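Local coordinates for iron Transport-associated domain protein (Bacillus anthracis, PDB 4H8Q) that binds heme through a NEAT domain and, as part of the secreted hemophore IsdX2, probably helps the anthrax bacillus scavenge heme iron from host hemoglobin, at residues F20-D25 with Y118-Q123; S31-Y36 with M54-S59; T63-E68 with L101-K106. The protein carries 1 engineered substitution. All blocks are in the same frame, centred on the assembly; numbering follows the deposited sequence.

Contact 1 of 3, residues F20-D25 with Y118-Q123; sequences FKVLKD and YDVQIQ. With HEM (protoporphyrin IX containing Fe), chain B.
Gln121 and Asp25 reach for each other across the end of the strand pair. The amide of Gln121, carried over by a bend at chi2 (81°), gives NE2 to Asp25 OD1 at 2.8 Å; the carboxylate oxygen takes it on its anti lone pair, the acceptor lies in the amide plane, and the two flat groups are turned 51° apart. The amide oxygen OE1 accepts from Lys26 N, which helps fix the rotation of the group. Asp25 and Asp119 point the same way, and Asp25 OD2 and Asp119 OD1 are 4.3 Å apart; a water donating to both oxygens, and the salt bridge from Lys104 to Asp119 OD2, probably ease the repulsion. Strands 14-24 and 114-125, first and last of the antiparallel NEAT barrel, are joined here by four backbone bonds, Leu23 N to Gln121 O being the shortest at 2.7 Å. On the face of Val22 and Ile122, CG1 of Val22 packs on CB of Val120 at 3.7 Å. Val120 CG1 in turn touches the heme methyl CMD at 3.6 Å, and the Tyr118 ring lies with one face over heme C3D. A second water accepts from Asp25 N and donates to Asp119 O and to heme O1D.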
loop_
_atom_site.group_PDB
_atom_site.type_symbol
_atom_site.label_atom_id
_atom_site.label_comp_id
_atom_site.label_asym_id
_atom_site.label_seq_id
_atom_site.Cartn_x
_atom_site.Cartn_y
_atom_site.Cartn_z
ATOM N N PHE A 20 -4.021 -8.820 0.482
ATOM C CA PHE A 20 -3.202 -8.281 1.568
ATOM C C PHE A 20 -4.089 -7.601 2.598
ATOM O O PHE A 20 -5.281 -7.350 2.350
ATOM C CB PHE A 20 -2.179 -7.273 1.029
ATOM C CG PHE A 20 -2.806 -5.992 0.559
ATOM C CD1 PHE A 20 -3.332 -5.897 -0.722
ATOM C CD2 PHE A 20 -2.889 -4.891 1.405
ATOM C CE1 PHE A 20 -3.932 -4.724 -1.151
ATOM C CE2 PHE A 20 -3.478 -3.710 0.982
ATOM C CZ PHE A 20 -4.003 -3.625 -0.297
ATOM N N LYS A 21 -3.496 -7.305 3.754
ATOM C CA LYS A 21 -4.145 -6.546 4.804
ATOM C C LYS A 21 -3.144 -5.507 5.297
ATOM O O LYS A 21 -1.931 -5.742 5.256
ATOM C CB LYS A 21 -4.530 -7.476 5.966
ATOM C CG LYS A 21 -5.645 -8.455 5.650
ATOM C CD LYS A 21 -5.831 -9.452 6.792
ATOM C CE LYS A 21 -6.951 -10.449 6.491
ATOM N NZ LYS A 21 -7.060 -11.500 7.551
ATOM N N VAL A 22 -3.644 -4.363 5.745
ATOM C CA VAL A 22 -2.805 -3.384 6.419
ATOM C C VAL A 22 -2.999 -3.546 7.919
ATOM O O VAL A 22 -4.129 -3.534 8.404
ATOM C CB VAL A 22 -3.154 -1.945 6.007
ATOM C CG1 VAL A 22 -2.172 -0.951 6.632
ATOM C CG2 VAL A 22 -3.124 -1.824 4.477
ATOM N N LEU A 23 -1.888 -3.680 8.636
ATOM C CA LEU A 23 -1.904 -3.948 10.071
ATOM C C LEU A 23 -1.451 -2.741 10.877
ATOM O O LEU A 23 -0.574 -1.988 10.462
ATOM C CB LEU A 23 -0.991 -5.138 10.375
ATOM C CG LEU A 23 -1.287 -6.437 9.629
ATOM C CD1 LEU A 23 -0.220 -7.489 9.959
ATOM C CD2 LEU A 23 -2.700 -6.946 9.957
ATOM N N LYS A 24 -2.057 -2.554 12.045
ATOM C CA LYS A 24 -1.613 -1.536 12.976
ATOM C C LYS A 24 -0.168 -1.806 13.402
ATOM O O LYS A 24 0.212 -2.958 13.614
ATOM C CB LYS A 24 -2.562 -1.524 14.179
ATOM C CG LYS A 24 -2.182 -0.562 15.270
ATOM C CD LYS A 24 -3.253 -0.552 16.359
ATOM C CE LYS A 24 -2.856 0.354 17.510
ATOM N NZ LYS A 24 -3.892 0.358 18.575
ATOM N N ASP A 25 0.622 -0.744 13.509
ATOM C CA ASP A 25 2.066 -0.834 13.729
ATOM C C ASP A 25 2.422 -1.784 14.880
ATOM O O ASP A 25 1.932 -1.614 16.000
ATOM C CB ASP A 25 2.628 0.558 14.013
ATOM C CG ASP A 25 4.153 0.580 14.101
ATOM O OD1 ASP A 25 4.821 -0.102 13.296
ATOM O OD2 ASP A 25 4.677 1.302 14.979
ATOM N N TYR A 118 1.338 8.015 10.488
ATOM C CA TYR A 118 1.381 6.726 11.161
ATOM C C TYR A 118 2.353 5.796 10.481
ATOM O O TYR A 118 2.614 5.913 9.278
ATOM C CB TYR A 118 0.021 6.030 11.089
ATOM C CG TYR A 118 -1.155 6.787 11.646
ATOM C CD1 TYR A 118 -1.401 6.804 13.010
ATOM C CD2 TYR A 118 -2.039 7.450 10.809
ATOM C CE1 TYR A 118 -2.481 7.485 13.531
ATOM C CE2 TYR A 118 -3.133 8.142 11.327
ATOM C CZ TYR A 118 -3.348 8.137 12.685
ATOM O OH TYR A 118 -4.427 8.816 13.208
ATOM N N ASP A 119 2.863 4.848 11.260
ATOM C CA ASP A 119 3.500 3.663 10.724
ATOM C C ASP A 119 2.471 2.537 10.608
ATOM O O ASP A 119 1.590 2.405 11.453
ATOM C CB ASP A 119 4.642 3.230 11.650
ATOM C CG ASP A 119 5.771 4.242 11.698
ATOM O OD1 ASP A 119 6.121 4.702 12.803
ATOM O OD2 ASP A 119 6.324 4.570 10.635
ATOM N N VAL A 120 2.557 1.738 9.551
ATOM C CA VAL A 120 1.751 0.530 9.439
ATOM C C VAL A 120 2.593 -0.568 8.809
ATOM O O VAL A 120 3.693 -0.307 8.298
ATOM C CB VAL A 120 0.521 0.743 8.536
ATOM C CG1 VAL A 120 -0.428 1.747 9.146
ATOM C CG2 VAL A 120 0.970 1.213 7.141
ATOM N N GLN A 121 2.084 -1.795 8.857
ATOM C CA GLN A 121 2.685 -2.895 8.115
ATOM C C GLN A 121 1.710 -3.452 7.095
ATOM O O GLN A 121 0.511 -3.546 7.350
ATOM C CB GLN A 121 3.141 -4.022 9.045
ATOM C CG GLN A 121 4.443 -3.733 9.769
ATOM C CD GLN A 121 4.241 -2.854 10.975
ATOM O OE1 GLN A 121 3.479 -3.203 11.875
ATOM N NE2 GLN A 121 4.916 -1.710 11.008
ATOM N N ILE A 122 2.227 -3.817 5.929
ATOM C CA ILE A 122 1.420 -4.511 4.943
ATOM C C ILE A 122 1.774 -5.988 4.985
ATOM O O ILE A 122 2.951 -6.351 4.913
ATOM C CB ILE A 122 1.676 -3.958 3.527
ATOM C CG1 ILE A 122 1.243 -2.491 3.466
ATOM C CG2 ILE A 122 0.915 -4.785 2.494
ATOM C CD1 ILE A 122 1.770 -1.719 2.242
ATOM N N GLN A 123 0.762 -6.838 5.110
ATOM C CA GLN A 123 0.977 -8.281 5.047
ATOM C C GLN A 123 0.250 -8.843 3.843
ATOM O O GLN A 123 -0.974 -8.793 3.773
ATOM C CB GLN A 123 0.493 -8.979 6.319
ATOM C CG GLN A 123 0.783 -10.473 6.324
ATOM C CD GLN A 123 1.989 -10.823 7.180
ATOM O OE1 GLN A 123 1.917 -10.791 8.411
ATOM N NE2 GLN A 123 3.107 -11.148 6.534
HETATM C CHA HEM B . -5.977 5.763 14.007
HETATM C CHB HEM B . -10.250 7.944 13.276
HETATM C CHC HEM B . -9.284 8.373 8.525
HETATM C CHD HEM B . -5.289 5.671 9.138
HETATM C C1A HEM B . -7.208 6.324 14.214
HETATM C C2A HEM B . -7.880 6.451 15.494
HETATM C C3A HEM B . -9.057 7.047 15.275
HETATM C C4A HEM B . -9.171 7.333 13.864
HETATM C CMA HEM B . -10.129 7.396 16.329
HETATM C CAA HEM B . -7.327 5.953 16.855
HETATM C CBA HEM B . -7.323 4.424 16.871
HETATM C CGA HEM B . -8.705 3.842 16.663
HETATM O O1A HEM B . -9.673 4.329 17.300
HETATM O O2A HEM B . -8.860 2.870 15.878
HETATM C C1B HEM B . -10.363 8.222 11.933
HETATM C C2B HEM B . -11.521 8.810 11.303
HETATM C C3B HEM B . -11.269 8.930 10.002
HETATM C C4B HEM B . -9.929 8.428 9.747
HETATM C CMB HEM B . -12.833 9.202 12.023
HETATM C CAB HEM B . -12.258 9.518 8.971
HETATM C CBB HEM B . -11.968 9.478 7.674
HETATM C C1C HEM B . -8.133 7.653 8.268
HETATM C C2C HEM B . -7.536 7.437 6.963
HETATM C C3C HEM B . -6.433 6.696 7.126
HETATM C C4C HEM B . -6.287 6.410 8.546
HETATM C CMC HEM B . -8.087 7.994 5.626
HETATM C CAC HEM B . -5.479 6.225 6.008
HETATM C CBC HEM B . -4.334 5.628 6.338
HETATM C C1D HEM B . -5.126 5.477 10.489
HETATM C C2D HEM B . -4.012 4.765 11.055
HETATM C C3D HEM B . -4.219 4.787 12.556
HETATM C C4D HEM B . -5.443 5.519 12.765
HETATM C CMD HEM B . -2.851 4.105 10.298
HETATM C CAD HEM B . -3.303 4.167 13.626
HETATM C CBD HEM B . -3.937 2.899 14.178
HETATM C CGD HEM B . -4.189 1.887 13.097
HETATM O O1D HEM B . -3.255 1.551 12.309
HETATM O O2D HEM B . -5.345 1.391 13.039
HETATM N NA HEM B . -8.020 6.872 13.246
HETATM N NB HEM B . -9.407 8.000 10.954
HETATM N NC HEM B . -7.348 7.001 9.200
HETATM N ND HEM B . -5.955 5.913 11.525
HETATM FE FE HEM B . -7.566 7.144 11.267
HETATM O O HOH W 1 -0.605 1.857 12.950
HETATM O O HOH W 2 7.070 2.558 14.681
#

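Contact 2 of 3, residues S31-Y36 with M54-S59; sequences SMMNTY and MTLKNS. Engineered in segment 31-36: Thr35 (natural residue Gln). With HEM (protoporphyrin IX containing Fe), chain B.
The side chain of Lys57 bends at chi2 and chi3 to bring NZ to the carbonyl oxygen of Thr35 at 3.2 Å, while its own backbone N donates to Tyr36 O at 2.8 Å; one residue thus grips two successive carbonyls. The segment 31-36 is the lip of the NEAT heme pocket, a short turn of helical backbone angles between strands 14-24 and 41-46, and here its end is tied to the C-terminal end of strand 49-56. The N-H points almost straight at Tyr36 O, yet the donor stands 42° out of the carbonyl plane, away from either lone pair. Tyr36 contributes the largest share of the contact. One face of its ring carries the heme methyl CMC over its centre; the opposite face is met toward its rim by CG2 of Thr35, an engineered residue replacing the natural glutamine. Asn58 closes on the ring edge, its amide plane turned 77° from the ring. Deeper in, Met33 runs extended, with CG anti to the backbone N (chi1 179°), which carries CE to within 4.3 Å of Leu56 CD2 and lays CG against the heme vinyl carbon CBC at 3.2 Å. At the start of the turn, Ser31 OG accepts from Met33 N, forming an ST turn, and also donates to heme O1D at 2.6 Å. The other oxygen of that propionate, O2D, takes Met32 N at 2.8 Å. At the far end, Asn58 OD1 lies in the plane of the Tyr36 ring, 3.3 Å from CE1.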
loop_
_atom_site.group_PDB
_atom_site.type_symbol
_atom_site.label_atom_id
_atom_site.label_comp_id
_atom_site.label_asym_id
_atom_site.label_seq_id
_atom_site.Cartn_x
_atom_site.Cartn_y
_atom_site.Cartn_z
ATOM N N SER A 31 -5.476 -2.513 10.631
ATOM C CA SER A 31 -5.334 -1.070 10.726
ATOM C C SER A 31 -6.578 -0.358 10.222
ATOM O O SER A 31 -7.297 -0.874 9.353
ATOM C CB SER A 31 -4.146 -0.601 9.871
ATOM O OG SER A 31 -4.020 0.804 9.908
ATOM N N MET A 32 -6.822 0.836 10.766
ATOM C CA MET A 32 -7.841 1.758 10.260
ATOM C C MET A 32 -7.573 2.071 8.788
ATOM O O MET A 32 -8.487 2.407 8.031
ATOM C CB MET A 32 -7.845 3.065 11.068
ATOM C CG MET A 32 -8.460 2.974 12.476
ATOM S SD MET A 32 -10.265 2.817 12.519
ATOM C CE MET A 32 -10.813 4.424 11.941
ATOM N N MET A 33 -6.317 1.945 8.381
ATOM C CA MET A 33 -5.957 2.202 6.985
ATOM C C MET A 33 -6.511 1.133 6.050
ATOM O O MET A 33 -6.715 1.386 4.867
ATOM C CB MET A 33 -4.445 2.326 6.812
ATOM C CG MET A 33 -4.035 2.560 5.367
ATOM S SD MET A 33 -2.314 3.077 5.263
ATOM C CE MET A 33 -2.200 3.290 3.481
ATOM N N ASN A 34 -6.764 -0.064 6.569
ATOM C CA ASN A 34 -7.186 -1.160 5.721
ATOM C C ASN A 34 -8.488 -0.842 4.989
ATOM O O ASN A 34 -8.770 -1.388 3.917
ATOM C CB ASN A 34 -7.337 -2.431 6.549
ATOM C CG ASN A 34 -7.394 -3.665 5.698
ATOM O OD1 ASN A 34 -6.411 -4.040 5.049
ATOM N ND2 ASN A 34 -8.550 -4.320 5.695
ATOM N N THR A 35 -9.273 0.049 5.582
ATOM C CA THR A 35 -10.544 0.486 5.017
ATOM C C THR A 35 -10.358 1.268 3.713
ATOM O O THR A 35 -11.270 1.344 2.878
ATOM C CB THR A 35 -11.263 1.398 6.045
ATOM O OG1 THR A 35 -11.670 0.611 7.177
ATOM C CG2 THR A 35 -12.473 2.084 5.442
ATOM N N TYR A 36 -9.165 1.830 3.543
ATOM C CA TYR A 36 -8.901 2.807 2.486
ATOM C C TYR A 36 -7.982 2.276 1.400
ATOM O O TYR A 36 -7.428 3.041 0.616
ATOM C CB TYR A 36 -8.318 4.087 3.088
ATOM C CG TYR A 36 -9.291 4.754 4.025
ATOM C CD1 TYR A 36 -10.303 5.560 3.533
ATOM C CD2 TYR A 36 -9.224 4.541 5.396
ATOM C CE1 TYR A 36 -11.215 6.160 4.381
ATOM C CE2 TYR A 36 -10.129 5.135 6.256
ATOM C CZ TYR A 36 -11.125 5.942 5.738
ATOM O OH TYR A 36 -12.039 6.531 6.578
ATOM N N MET A 54 -1.157 -0.687 -5.930
ATOM C CA MET A 54 -2.216 -0.690 -4.927
ATOM C C MET A 54 -3.099 0.538 -5.084
ATOM O O MET A 54 -2.590 1.653 -5.210
ATOM C CB MET A 54 -1.584 -0.660 -3.535
ATOM C CG MET A 54 -2.590 -0.705 -2.410
ATOM S SD MET A 54 -1.750 -0.799 -0.824
ATOM C CE MET A 54 -0.805 -2.301 -1.026
ATOM N N THR A 55 -4.412 0.335 -5.066
ATOM C CA THR A 55 -5.364 1.437 -5.129
ATOM C C THR A 55 -5.670 1.996 -3.738
ATOM O O THR A 55 -6.023 1.247 -2.812
ATOM C CB THR A 55 -6.677 0.998 -5.804
ATOM O OG1 THR A 55 -6.398 0.591 -7.154
ATOM C CG2 THR A 55 -7.685 2.140 -5.814
ATOM N N LEU A 56 -5.521 3.310 -3.605
ATOM C CA LEU A 56 -5.898 4.029 -2.390
ATOM C C LEU A 56 -7.250 4.694 -2.599
ATOM O O LEU A 56 -7.470 5.374 -3.612
ATOM C CB LEU A 56 -4.864 5.108 -2.075
ATOM C CG LEU A 56 -3.420 4.652 -1.857
ATOM C CD1 LEU A 56 -2.489 5.829 -1.654
ATOM C CD2 LEU A 56 -3.347 3.722 -0.663
ATOM N N LYS A 57 -8.155 4.492 -1.646
ATOM C CA LYS A 57 -9.443 5.175 -1.652
ATOM C C LYS A 57 -9.353 6.458 -0.831
ATOM O O LYS A 57 -8.387 6.662 -0.103
ATOM C CB LYS A 57 -10.525 4.245 -1.111
ATOM C CG LYS A 57 -10.739 3.024 -2.007
ATOM C CD LYS A 57 -11.012 1.754 -1.218
ATOM C CE LYS A 57 -12.376 1.757 -0.591
ATOM N NZ LYS A 57 -12.652 0.455 0.088
ATOM N N ASN A 58 -10.347 7.332 -0.966
ATOM C CA ASN A 58 -10.278 8.663 -0.361
ATOM C C ASN A 58 -8.925 9.318 -0.589
ATOM O O ASN A 58 -8.307 9.858 0.335
ATOM C CB ASN A 58 -10.617 8.598 1.130
ATOM C CG ASN A 58 -12.090 8.348 1.368
ATOM O OD1 ASN A 58 -12.522 7.204 1.503
ATOM N ND2 ASN A 58 -12.871 9.415 1.387
ATOM N N SER A 59 -8.476 9.280 -1.842
ATOM C CA SER A 59 -7.134 9.718 -2.211
ATOM C C SER A 59 -6.793 11.122 -1.710
ATOM O O SER A 59 -5.686 11.376 -1.237
ATOM C CB SER A 59 -6.974 9.657 -3.742
ATOM O OG SER A 59 -5.695 10.123 -4.140
HETATM C CHA HEM B . -5.977 5.763 14.007
HETATM C CHB HEM B . -10.250 7.944 13.276
HETATM C CHC HEM B . -9.284 8.373 8.525
HETATM C CHD HEM B . -5.289 5.671 9.138
HETATM C C1A HEM B . -7.208 6.324 14.214
HETATM C C2A HEM B . -7.880 6.451 15.494
HETATM C C3A HEM B . -9.057 7.047 15.275
HETATM C C4A HEM B . -9.171 7.333 13.864
HETATM C CMA HEM B . -10.129 7.396 16.329
HETATM C CAA HEM B . -7.327 5.953 16.855
HETATM C CBA HEM B . -7.323 4.424 16.871
HETATM C CGA HEM B . -8.705 3.842 16.663
HETATM O O1A HEM B . -9.673 4.329 17.300
HETATM O O2A HEM B . -8.860 2.870 15.878
HETATM C C1B HEM B . -10.363 8.222 11.933
HETATM C C2B HEM B . -11.521 8.810 11.303
HETATM C C3B HEM B . -11.269 8.930 10.002
HETATM C C4B HEM B . -9.929 8.428 9.747
HETATM C CMB HEM B . -12.833 9.202 12.023
HETATM C CAB HEM B . -12.258 9.518 8.971
HETATM C CBB HEM B . -11.968 9.478 7.674
HETATM C C1C HEM B . -8.133 7.653 8.268
HETATM C C2C HEM B . -7.536 7.437 6.963
HETATM C C3C HEM B . -6.433 6.696 7.126
HETATM C C4C HEM B . -6.287 6.410 8.546
HETATM C CMC HEM B . -8.087 7.994 5.626
HETATM C CAC HEM B . -5.479 6.225 6.008
HETATM C CBC HEM B . -4.334 5.628 6.338
HETATM C C1D HEM B . -5.126 5.477 10.489
HETATM C C2D HEM B . -4.012 4.765 11.055
HETATM C C3D HEM B . -4.219 4.787 12.556
HETATM C C4D HEM B . -5.443 5.519 12.765
HETATM C CMD HEM B . -2.851 4.105 10.298
HETATM C CAD HEM B . -3.303 4.167 13.626
HETATM C CBD HEM B . -3.937 2.899 14.178
HETATM C CGD HEM B . -4.189 1.887 13.097
HETATM O O1D HEM B . -3.255 1.551 12.309
HETATM O O2D HEM B . -5.345 1.391 13.039
HETATM N NA HEM B . -8.020 6.872 13.246
HETATM N NB HEM B . -9.407 8.000 10.954
HETATM N NC HEM B . -7.348 7.001 9.200
HETATM N ND HEM B . -5.955 5.913 11.525
HETATM FE FE HEM B . -7.566 7.144 11.267
#

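Contact 3 of 3, residues T63-E68 with L101-K106; sequences TKFQTE and LNAKVK
Lys106 lies across Thr63 and Lys64, near the start of strand 62-69, and its side chain can be followed outward along them. CB packs on Lys64 CB at 3.6 Å and lies equally near Thr63 OG1; CG, anti to the backbone N (chi1 -176°), comes closest to that hydroxyl at 3.3 Å; CD touches both Thr63 OG1 and Lys64 CD; and a turn about CD-CE (chi4 -79°) directs NZ to Asp108, with which it forms a salt bridge. Thr63 OG1 is hydrogen-bonded to the same Asp108 OD1, so one oxygen of Asp108 holds both Lys106 NZ and Thr63 OG1. The backbone beneath is a classic beta bulge: Thr63 N donates to Lys106 O at 2.8 Å, and Lys64 N reaches the same oxygen by a weak bond. Past the bulge the antiparallel ladder of the barrel runs regularly, Gln66 and Lys104 exchanging two backbone N-H...O bonds of 2.9 Å. Phe65, Thr67, Ala103 and Val105 make the buried face, where Phe65 CE1 lies 4.1 Å from Ala103 CB and Val105 also touches the heme. Gln66 and Lys104 stand on the other face, OE1 of the glutamine against the lysine CD, while Gln66 NE2 bonds Asp75 and Lys104 NZ forms a salt bridge with Asp119. At the far end Glu68 and Asn102 run side by side. Asn102 ND2 donates to Glu68 OE1 at 2.8 Å, nearly along the carboxylate C-O axis and close to the amide plane, and a water donating to OE1 accepts from Asn102 N. With two donors on that one oxygen, the glutamate is probably stabilised in its charged form, and the charges of Lys104 and Lys106 are probably offset by Asp119 and Asp108.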
loop_
_atom_site.group_PDB
_atom_site.type_symbol
_atom_site.label_atom_id
_atom_site.label_comp_id
_atom_site.label_asym_id
_atom_site.label_seq_id
_atom_site.Cartn_x
_atom_site.Cartn_y
_atom_site.Cartn_z
ATOM N N THR A 63 -2.151 12.141 2.042
ATOM C CA THR A 63 -1.214 13.099 1.462
ATOM C C THR A 63 0.186 12.546 1.218
ATOM O O THR A 63 0.919 13.058 0.368
ATOM C CB THR A 63 -1.162 14.410 2.261
ATOM O OG1 THR A 63 -0.806 14.123 3.611
ATOM C CG2 THR A 63 -2.523 15.088 2.242
ATOM N N LYS A 64 0.560 11.509 1.957
ATOM C CA LYS A 64 1.839 10.843 1.746
ATOM C C LYS A 64 1.679 9.350 1.942
ATOM O O LYS A 64 0.910 8.903 2.801
ATOM C CB LYS A 64 2.900 11.338 2.731
ATOM C CG LYS A 64 3.373 12.761 2.516
ATOM C CD LYS A 64 4.548 13.070 3.441
ATOM C CE LYS A 64 5.256 14.353 3.021
ATOM N NZ LYS A 64 6.337 14.740 3.978
ATOM N N PHE A 65 2.408 8.575 1.147
ATOM C CA PHE A 65 2.449 7.134 1.343
ATOM C C PHE A 65 3.836 6.612 1.003
ATOM O O PHE A 65 4.320 6.806 -0.115
ATOM C CB PHE A 65 1.392 6.413 0.496
ATOM C CG PHE A 65 1.432 4.924 0.651
ATOM C CD1 PHE A 65 1.033 4.333 1.846
ATOM C CD2 PHE A 65 1.921 4.118 -0.358
ATOM C CE1 PHE A 65 1.086 2.962 2.011
ATOM C CE2 PHE A 65 1.980 2.736 -0.202
ATOM C CZ PHE A 65 1.554 2.157 0.978
ATOM N N GLN A 66 4.481 5.958 1.968
ATOM C CA GLN A 66 5.860 5.512 1.776
ATOM C C GLN A 66 6.018 4.050 2.166
ATOM O O GLN A 66 5.306 3.540 3.035
ATOM C CB GLN A 66 6.809 6.370 2.615
ATOM C CG GLN A 66 6.691 7.844 2.328
ATOM C CD GLN A 66 7.609 8.678 3.192
ATOM O OE1 GLN A 66 8.069 8.235 4.245
ATOM N NE2 GLN A 66 7.871 9.903 2.754
ATOM N N THR A 67 6.954 3.361 1.524
ATOM C CA THR A 67 7.266 2.005 1.934
ATOM C C THR A 67 8.765 1.875 2.159
ATOM O O THR A 67 9.547 2.679 1.647
ATOM C CB THR A 67 6.792 0.960 0.905
ATOM O OG1 THR A 67 7.478 1.156 -0.339
ATOM C CG2 THR A 67 5.299 1.082 0.671
ATOM N N GLU A 68 9.156 0.881 2.945
ATOM C CA GLU A 68 10.568 0.703 3.275
ATOM C C GLU A 68 11.314 0.164 2.070
ATOM O O GLU A 68 10.898 -0.823 1.462
ATOM C CB GLU A 68 10.745 -0.236 4.472
ATOM C CG GLU A 68 12.209 -0.408 4.895
ATOM C CD GLU A 68 12.370 -0.857 6.340
ATOM O OE1 GLU A 68 11.419 -1.436 6.904
ATOM O OE2 GLU A 68 13.455 -0.627 6.915
ATOM N N LEU A 101 5.754 -5.786 5.275
ATOM C CA LEU A 101 6.424 -4.649 4.665
ATOM C C LEU A 101 6.059 -3.411 5.462
ATOM O O LEU A 101 4.878 -3.130 5.659
ATOM C CB LEU A 101 5.969 -4.494 3.213
ATOM C CG LEU A 101 6.501 -3.273 2.457
ATOM C CD1 LEU A 101 8.037 -3.293 2.339
ATOM C CD2 LEU A 101 5.856 -3.192 1.086
ATOM N N ASN A 102 7.061 -2.692 5.955
ATOM C CA ASN A 102 6.803 -1.463 6.691
ATOM C C ASN A 102 6.413 -0.331 5.759
ATOM O O ASN A 102 6.997 -0.166 4.687
ATOM C CB ASN A 102 8.024 -1.044 7.502
ATOM C CG ASN A 102 8.331 -2.006 8.624
ATOM O OD1 ASN A 102 7.425 -2.504 9.299
ATOM N ND2 ASN A 102 9.617 -2.276 8.833
ATOM N N ALA A 103 5.428 0.457 6.177
ATOM C CA ALA A 103 5.002 1.607 5.393
ATOM C C ALA A 103 4.645 2.756 6.322
ATOM O O ALA A 103 4.515 2.573 7.536
ATOM C CB ALA A 103 3.811 1.242 4.513
ATOM N N LYS A 104 4.512 3.939 5.746
ATOM C CA LYS A 104 4.147 5.132 6.493
ATOM C C LYS A 104 3.071 5.839 5.702
ATOM O O LYS A 104 3.065 5.807 4.465
ATOM C CB LYS A 104 5.345 6.068 6.627
ATOM C CG LYS A 104 6.424 5.560 7.576
ATOM C CD LYS A 104 7.671 6.422 7.494
ATOM C CE LYS A 104 8.686 6.016 8.553
ATOM N NZ LYS A 104 8.153 6.269 9.930
ATOM N N VAL A 105 2.153 6.477 6.413
ATOM C CA VAL A 105 1.065 7.195 5.761
ATOM C C VAL A 105 0.844 8.531 6.466
ATOM O O VAL A 105 0.972 8.625 7.690
ATOM C CB VAL A 105 -0.235 6.342 5.726
ATOM C CG1 VAL A 105 -0.789 6.088 7.148
ATOM C CG2 VAL A 105 -1.278 6.986 4.823
ATOM N N LYS A 106 0.557 9.574 5.688
ATOM C CA LYS A 106 0.146 10.856 6.241
ATOM C C LYS A 106 -1.268 11.153 5.773
ATOM O O LYS A 106 -1.576 11.028 4.592
ATOM C CB LYS A 106 1.095 11.979 5.828
ATOM C CG LYS A 106 0.770 13.326 6.455
ATOM C CD LYS A 106 1.877 14.326 6.156
ATOM C CE LYS A 106 1.690 15.636 6.913
ATOM N NZ LYS A 106 0.678 16.495 6.252
HETATM O O HOH W 3 9.851 -3.550 5.595
#

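How the contacts relate
All three contacts involve strands of one closed antiparallel barrel; contact 2 brings the loop 31-36 against the end of strand 49-56. Strands 62-69, 101-109 and 114-125 are neighbours in that order, with 14-24 next after 114-125, so contacts 3 and 1 are linked through the pair 101-109 and 114-125, their centres about 9 Å apart. The centre of contact 2 is about 11 Å from that of contact 1 and about 12 Å from that of contact 3. Along the chain, contacts 2 and 3 follow in series, both nested inside the loop closed by contact 1. Met33 CE packs on Phe65 CE1 of contact 3. Contacts 1 and 2 both touch the heme, which sits between the 31-36 loop and strand 114-125.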